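Local coordinates for CdnC (Chryseobacterium gregarium DSM 19109, PDB 7MGV), which probably uses ATP to install omega-ester (macrolactone) macrocycles in a ribosomally made precursor peptide, as a graspetide-forming ATP-grasp ligase, at residues I26-H29 against T30-F34; N331-S334 against K335-D339. All coordinates share one frame; numbering follows the deposited sequence.

Interaction 1: residues I26-H29 against T30-F34; sequences IITH and TADNF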
ATOM      1  N   ILE A  26     -12.870   9.024  13.217  1.00 35.94           N
ATOM      2  CA  ILE A  26     -12.987   7.574  13.121  1.00 44.25           C
ATOM      3  C   ILE A  26     -13.509   7.222  11.736  1.00 50.39           C
ATOM      4  O   ILE A  26     -14.560   7.722  11.318  1.00 49.30           O
ATOM      5  CB  ILE A  26     -13.911   7.000  14.211  1.00 44.95           C
ATOM      6  CG1 ILE A  26     -13.318   7.245  15.601  1.00 41.98           C
ATOM      7  CG2 ILE A  26     -14.139   5.514  13.981  1.00 45.49           C
ATOM      8  CD1 ILE A  26     -14.087   6.573  16.718  1.00 37.32           C
ATOM      9  N   ILE A  27     -12.776   6.365  11.031  1.00 47.66           N
ATOM     10  CA  ILE A  27     -13.151   5.906   9.699  1.00 44.52           C
ATOM     11  C   ILE A  27     -13.793   4.531   9.829  1.00 50.11           C
ATOM     12  O   ILE A  27     -13.178   3.599  10.361  1.00 49.40           O
ATOM     13  CB  ILE A  27     -11.935   5.858   8.760  1.00 41.90           C
ATOM     14  CG1 ILE A  27     -11.116   7.145   8.877  1.00 39.83           C
ATOM     15  CG2 ILE A  27     -12.381   5.626   7.323  1.00 34.34           C
ATOM     16  CD1 ILE A  27     -11.808   8.368   8.320  1.00 42.44           C
ATOM     17  N   THR A  28     -15.021   4.403   9.340  1.00 53.21           N
ATOM     18  CA  THR A  28     -15.765   3.148   9.401  1.00 56.65           C
ATOM     19  C   THR A  28     -16.651   3.060   8.160  1.00 53.70           C
ATOM     20  O   THR A  28     -16.457   3.795   7.189  1.00 49.00           O
ATOM     21  CB  THR A  28     -16.587   3.058  10.699  1.00 64.03           C
ATOM     22  OG1 THR A  28     -17.107   4.353  11.030  1.00 70.27           O
ATOM     23  CG2 THR A  28     -15.743   2.534  11.848  1.00 65.91           C
ATOM     24  N   HIS A  29     -17.618   2.146   8.194  1.00 59.69           N
ATOM     25  CA  HIS A  29     -18.673   2.064   7.196  1.00 64.86           C
ATOM     26  C   HIS A  29     -20.012   1.975   7.918  1.00 67.47           C
ATOM     27  O   HIS A  29     -20.076   1.808   9.139  1.00 67.23           O
ATOM     28  CB  HIS A  29     -18.471   0.870   6.251  1.00 60.66           C
ATOM     29  CG  HIS A  29     -18.488  -0.459   6.937  1.00 83.17           C
ATOM     30  ND1 HIS A  29     -19.532  -1.350   6.811  1.00 94.76           N
ATOM     31  CD2 HIS A  29     -17.584  -1.052   7.753  1.00 85.38           C
ATOM     32  CE1 HIS A  29     -19.271  -2.433   7.519  1.00 91.48           C
ATOM     33  NE2 HIS A  29     -18.096  -2.278   8.102  1.00 89.38           N
ATOM     34  N   THR A  30     -21.094   2.096   7.146  1.00 68.51           N
ATOM     35  CA  THR A  30     -22.422   2.201   7.743  1.00 71.15           C
ATOM     36  C   THR A  30     -22.831   0.929   8.477  1.00 76.53           C
ATOM     37  O   THR A  30     -23.529   1.006   9.495  1.00 76.71           O
ATOM     38  CB  THR A  30     -23.458   2.539   6.671  1.00 64.63           C
ATOM     39  OG1 THR A  30     -23.395   1.566   5.622  1.00 65.31           O
ATOM     40  CG2 THR A  30     -23.194   3.921   6.097  1.00 60.26           C
ATOM     41  N   ALA A  31     -22.418  -0.242   7.988  1.00 73.17           N
ATOM     42  CA  ALA A  31     -22.864  -1.480   8.616  1.00 80.79           C
ATOM     43  C   ALA A  31     -22.190  -1.707   9.964  1.00 86.52           C
ATOM     44  O   ALA A  31     -22.783  -2.331  10.851  1.00 90.53           O
ATOM     45  CB  ALA A  31     -22.619  -2.667   7.684  1.00 85.66           C
ATOM     46  N   ASP A  32     -20.965  -1.213  10.142  1.00 84.27           N
ATOM     47  CA  ASP A  32     -20.278  -1.308  11.430  1.00 78.49           C
ATOM     48  C   ASP A  32     -20.705  -0.124  12.287  1.00 78.80           C
ATOM     49  O   ASP A  32     -20.231   1.001  12.102  1.00 86.59           O
ATOM     50  CB  ASP A  32     -18.764  -1.339  11.254  1.00 91.59           C
ATOM     51  CG  ASP A  32     -18.021  -1.104  12.564  1.00 90.63           C
ATOM     52  OD1 ASP A  32     -18.384  -1.734  13.581  1.00 86.86           O
ATOM     53  OD2 ASP A  32     -17.075  -0.287  12.575  1.00 85.28           O
ATOM     54  N   ASN A  33     -21.612  -0.381  13.225  1.00 75.10           N
ATOM     55  CA  ASN A  33     -22.022   0.603  14.213  1.00 79.08           C
ATOM     56  C   ASN A  33     -21.957   0.048  15.626  1.00 84.78           C
ATOM     57  O   ASN A  33     -22.355   0.742  16.567  1.00 90.48           O
ATOM     58  CB  ASN A  33     -23.450   1.091  13.921  1.00 78.07           C
ATOM     59  CG  ASN A  33     -23.720   2.493  14.444  1.00 83.94           C
ATOM     60  OD1 ASN A  33     -24.448   3.268  13.819  1.00 76.13           O
ATOM     61  ND2 ASN A  33     -23.148   2.824  15.595  1.00 89.29           N
ATOM     62  N   PHE A  34     -21.465  -1.175  15.805  1.00 73.76           N
ATOM     63  CA  PHE A  34     -21.654  -1.915  17.044  1.00 72.23           C
ATOM     64  C   PHE A  34     -20.389  -1.941  17.889  1.00 84.02           C
ATOM     65  O   PHE A  34     -20.422  -1.580  19.068  1.00 88.70           O
ATOM     66  CB  PHE A  34     -22.123  -3.350  16.741  1.00 77.27           C
ATOM     67  CG  PHE A  34     -23.026  -3.472  15.528  1.00 76.99           C
ATOM     68  CD1 PHE A  34     -23.952  -2.489  15.208  1.00 70.45           C
ATOM     69  CD2 PHE A  34     -22.944  -4.588  14.708  1.00 73.15           C
ATOM     70  CE1 PHE A  34     -24.750  -2.596  14.092  1.00 77.57           C
ATOM     71  CE2 PHE A  34     -23.763  -4.708  13.593  1.00 78.49           C
ATOM     72  CZ  PHE A  34     -24.669  -3.713  13.289  1.00 73.74           C
TER

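Interaction 2: residues N331-S334 against K335-D339; sequences NRIS and KSIAD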
ATOM      1  N   ASN A 331     -16.399  -4.416  28.326  1.00 71.78           N
ATOM      2  CA  ASN A 331     -15.703  -4.040  27.093  1.00 66.92           C
ATOM      3  C   ASN A 331     -14.362  -3.360  27.391  1.00 63.56           C
ATOM      4  O   ASN A 331     -14.151  -2.175  27.125  1.00 59.23           O
ATOM      5  CB  ASN A 331     -16.599  -3.149  26.226  1.00 70.09           C
ATOM      6  CG  ASN A 331     -18.015  -3.675  26.125  1.00 71.23           C
ATOM      7  OD1 ASN A 331     -18.902  -3.249  26.866  1.00 72.98           O
ATOM      8  ND2 ASN A 331     -18.235  -4.612  25.211  1.00 70.21           N
ATOM      9  N   ARG A 332     -13.454  -4.156  27.961  1.00 58.59           N
ATOM     10  CA  ARG A 332     -12.141  -3.633  28.324  1.00 59.33           C
ATOM     11  C   ARG A 332     -11.307  -3.262  27.101  1.00 57.70           C
ATOM     12  O   ARG A 332     -10.515  -2.317  27.164  1.00 49.95           O
ATOM     13  CB  ARG A 332     -11.393  -4.645  29.192  1.00 51.97           C
ATOM     14  CG  ARG A 332     -11.892  -4.717  30.629  1.00 56.53           C
ATOM     15  CD  ARG A 332     -11.807  -3.363  31.321  1.00 64.78           C
ATOM     16  NE  ARG A 332     -13.086  -2.655  31.307  1.00 67.43           N
ATOM     17  CZ  ARG A 332     -13.254  -1.403  31.720  1.00 66.99           C
ATOM     18  NH1 ARG A 332     -12.222  -0.712  32.186  1.00 64.69           N
ATOM     19  NH2 ARG A 332     -14.454  -0.842  31.668  1.00 70.53           N
ATOM     20  N   ILE A 333     -11.462  -3.983  25.988  1.00 57.50           N
ATOM     21  CA  ILE A 333     -10.699  -3.647  24.786  1.00 54.40           C
ATOM     22  C   ILE A 333     -11.189  -2.330  24.194  1.00 49.91           C
ATOM     23  O   ILE A 333     -10.393  -1.516  23.707  1.00 50.48           O
ATOM     24  CB  ILE A 333     -10.774  -4.793  23.760  1.00 49.53           C
ATOM     25  CG1 ILE A 333     -10.323  -6.109  24.394  1.00 47.25           C
ATOM     26  CG2 ILE A 333      -9.924  -4.474  22.539  1.00 45.50           C
ATOM     27  CD1 ILE A 333     -10.409  -7.297  23.459  1.00 42.19           C
ATOM     28  N   SER A 334     -12.505  -2.099  24.223  1.00 46.55           N
ATOM     29  CA  SER A 334     -13.036  -0.820  23.763  1.00 50.33           C
ATOM     30  C   SER A 334     -12.533   0.323  24.636  1.00 48.43           C
ATOM     31  O   SER A 334     -12.195   1.399  24.130  1.00 51.90           O
ATOM     32  CB  SER A 334     -14.563  -0.860  23.751  1.00 52.08           C
ATOM     33  OG  SER A 334     -15.039  -1.867  22.876  1.00 54.49           O
ATOM     34  N   LYS A 335     -12.471   0.103  25.951  1.00 46.00           N
ATOM     35  CA  LYS A 335     -11.915   1.110  26.847  1.00 50.82           C
ATOM     36  C   LYS A 335     -10.441   1.351  26.548  1.00 44.68           C
ATOM     37  O   LYS A 335      -9.965   2.490  26.594  1.00 46.25           O
ATOM     38  CB  LYS A 335     -12.101   0.677  28.300  1.00 57.09           C
ATOM     39  CG  LYS A 335     -11.487   1.622  29.319  1.00 58.96           C
ATOM     40  CD  LYS A 335     -12.556   2.430  30.035  1.00 64.28           C
ATOM     41  CE  LYS A 335     -11.944   3.544  30.867  1.00 71.22           C
ATOM     42  NZ  LYS A 335     -11.254   4.549  30.016  1.00 64.78           N
ATOM     43  N   SER A 336      -9.696   0.288  26.242  1.00 41.14           N
ATOM     44  CA  SER A 336      -8.295   0.453  25.872  1.00 43.87           C
ATOM     45  C   SER A 336      -8.161   1.323  24.630  1.00 47.55           C
ATOM     46  O   SER A 336      -7.359   2.268  24.605  1.00 45.64           O
ATOM     47  CB  SER A 336      -7.649  -0.920  25.654  1.00 43.34           C
ATOM     48  OG  SER A 336      -7.277  -1.500  26.888  1.00 49.34           O
ATOM     49  N   ILE A 337      -8.956   1.023  23.600  1.00 37.11           N
ATOM     50  CA  ILE A 337      -8.890   1.793  22.360  1.00 46.07           C
ATOM     51  C   ILE A 337      -9.278   3.245  22.602  1.00 38.77           C
ATOM     52  O   ILE A 337      -8.656   4.168  22.058  1.00 42.01           O
ATOM     53  CB  ILE A 337      -9.773   1.140  21.281  1.00 32.87           C
ATOM     54  CG1 ILE A 337      -9.225  -0.243  20.928  1.00 39.62           C
ATOM     55  CG2 ILE A 337      -9.842   2.011  20.031  1.00 36.60           C
ATOM     56  CD1 ILE A 337     -10.133  -1.069  20.066  1.00 42.42           C
ATOM     57  N   ALA A 338     -10.300   3.478  23.427  1.00 43.72           N
ATOM     58  CA  ALA A 338     -10.724   4.844  23.715  1.00 50.01           C
ATOM     59  C   ALA A 338      -9.637   5.618  24.453  1.00 48.50           C
ATOM     60  O   ALA A 338      -9.328   6.763  24.104  1.00 47.97           O
ATOM     61  CB  ALA A 338     -12.018   4.828  24.528  1.00 52.71           C
ATOM     62  N   ASP A 339      -9.045   5.004  25.482  1.00 42.45           N
ATOM     63  CA  ASP A 339      -7.962   5.659  26.209  1.00 48.06           C
ATOM     64  C   ASP A 339      -6.780   5.946  25.294  1.00 54.12           C
ATOM     65  O   ASP A 339      -6.116   6.981  25.428  1.00 48.78           O
ATOM     66  CB  ASP A 339      -7.525   4.795  27.391  1.00 43.54           C
ATOM     67  CG  ASP A 339      -8.568   4.737  28.489  1.00 53.56           C
ATOM     68  OD1 ASP A 339      -9.576   5.469  28.397  1.00 49.05           O
ATOM     69  OD2 ASP A 339      -8.379   3.959  29.446  1.00 66.17           O
TER

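Interaction 1: residues I26-H29 against T30-F34
His29 bends back over Ala31 and Asp32, and its imidazole ring lies against both. The stretch is the turn that follows strand 22-28 of the four-stranded parallel sheet, in the MvdD-type pre-ATP-grasp domain. The chain leaves the strand at Thr28, turns at Thr30 and Ala31, and goes on towards helix 35-46.

Backbone contacts come first. Thr30 and Ala31 both have helix-like phi and psi angles, so residues 29-32 form a beta turn. Its closing bond is weak: Asp32 N reaches His29 O at 3.3 Å, with an N-H...O angle of only 126°. His29 O also lies 3.1 Å from Asp32 O. Both are acceptors, so this approach adds no bond.

Ring contacts come next. His29 CG sits between its backbone N and carbonyl carbon, and the ring is brought back over the turn. Asp32 N stands 3.3 Å above one ring face, offset towards the rim. CE1 of His29 meets Ala31 CB at 3.4 Å. NE2 of His29 comes equally near Asp32 CB. These are van der Waals contacts. The ring and the Asp32 carboxylate are inclined by 40°. His29 NE2 and Asp32 OD2 are not in contact, at 5.0 Å.

Thr30 OG1 is hydrogen-bonded to Asp56 OD2. Asp32 OD2 has a long, weak ion pair with Arg95 NE.

The last group joins the strand end to the turn exit. The Asp32 side chain crosses that of Thr28 at about a right angle. Its CG is anti to the backbone N (chi1 166°), which directs the carboxylate back to the strand. There Asp32 OD2 touches the methyl CG2 of Thr28 at 3.2 Å.

Interaction 2: residues N331-S334 against K335-D339
The Arg332 and Lys335 chains run alongside each other. Two kinks in the arginine (chi2 -58°, chi3 98°) fold its guanidinium back beside the lysine. Lys335 CB sits over the centre of one guanidinium face, 4.1 Å above the plane. Arg332 NH1 lies 3.8 Å from Lys335 CG. The arginine's polar end is held by the residues just before the helix: NE bonds to Glu329 O, and NH2 bonds weakly to Glu330 O. Cut back to an alanine, this residue is likely to leave Glu329 O without its NE donor and the methylenes of Lys335 without the guanidinium face over them.

The amine of Lys335 parts from the arginine and goes to Asp339. Lys335 CG is anti to the backbone N (chi1 177°), and further kinks along the chain carry NZ along the helix to Asp339 OD1, a salt bridge of 2.5 Å. That oxygen is also bonded to Asn46 ND2.

The setting is the first turns of helix 332-341. Asn331 is at the N-cap position but makes no capping bond with its side chain; its ND2 bonds to Asp325 instead. Successive i to i+4 bonds begin with Lys335 N to Asn331 O. Ile337 N to Ile333 O measures 2.9 Å.

Ile333 and Ile337 form the apolar ridge one turn apart, with CG2 of Ile333 4.2 Å from CD1 of Ile337. Both pack on Val241 and Phe321. Ser334 OG bonds to Asp325 OD2. Ser336 OG bonds to both Tyr246 OH and Asp244 OD2, while Ser336 CB lies 3.4 Å from Ile333 O.

In the fold
Interactions 1 and 2 are far apart in sequence and do not touch. Their centres are 17 Å apart and their nearest atoms about 7 Å. Helix 35-46 connects them. The turn of interaction 1 leads into this helix, and Ile26 and Thr28 rest on its Ile36. The helix of interaction 2 lies against it further along, with Ala338 on Tyr42 and Ile43. Residues 331-339 also pack on strands 234-241 and 244-251, so they join the pre-ATP-grasp domain to that sheet. Strand 234-241 carries Glu235 of the ADP pocket. No residue of either interaction is among those lining that pocket.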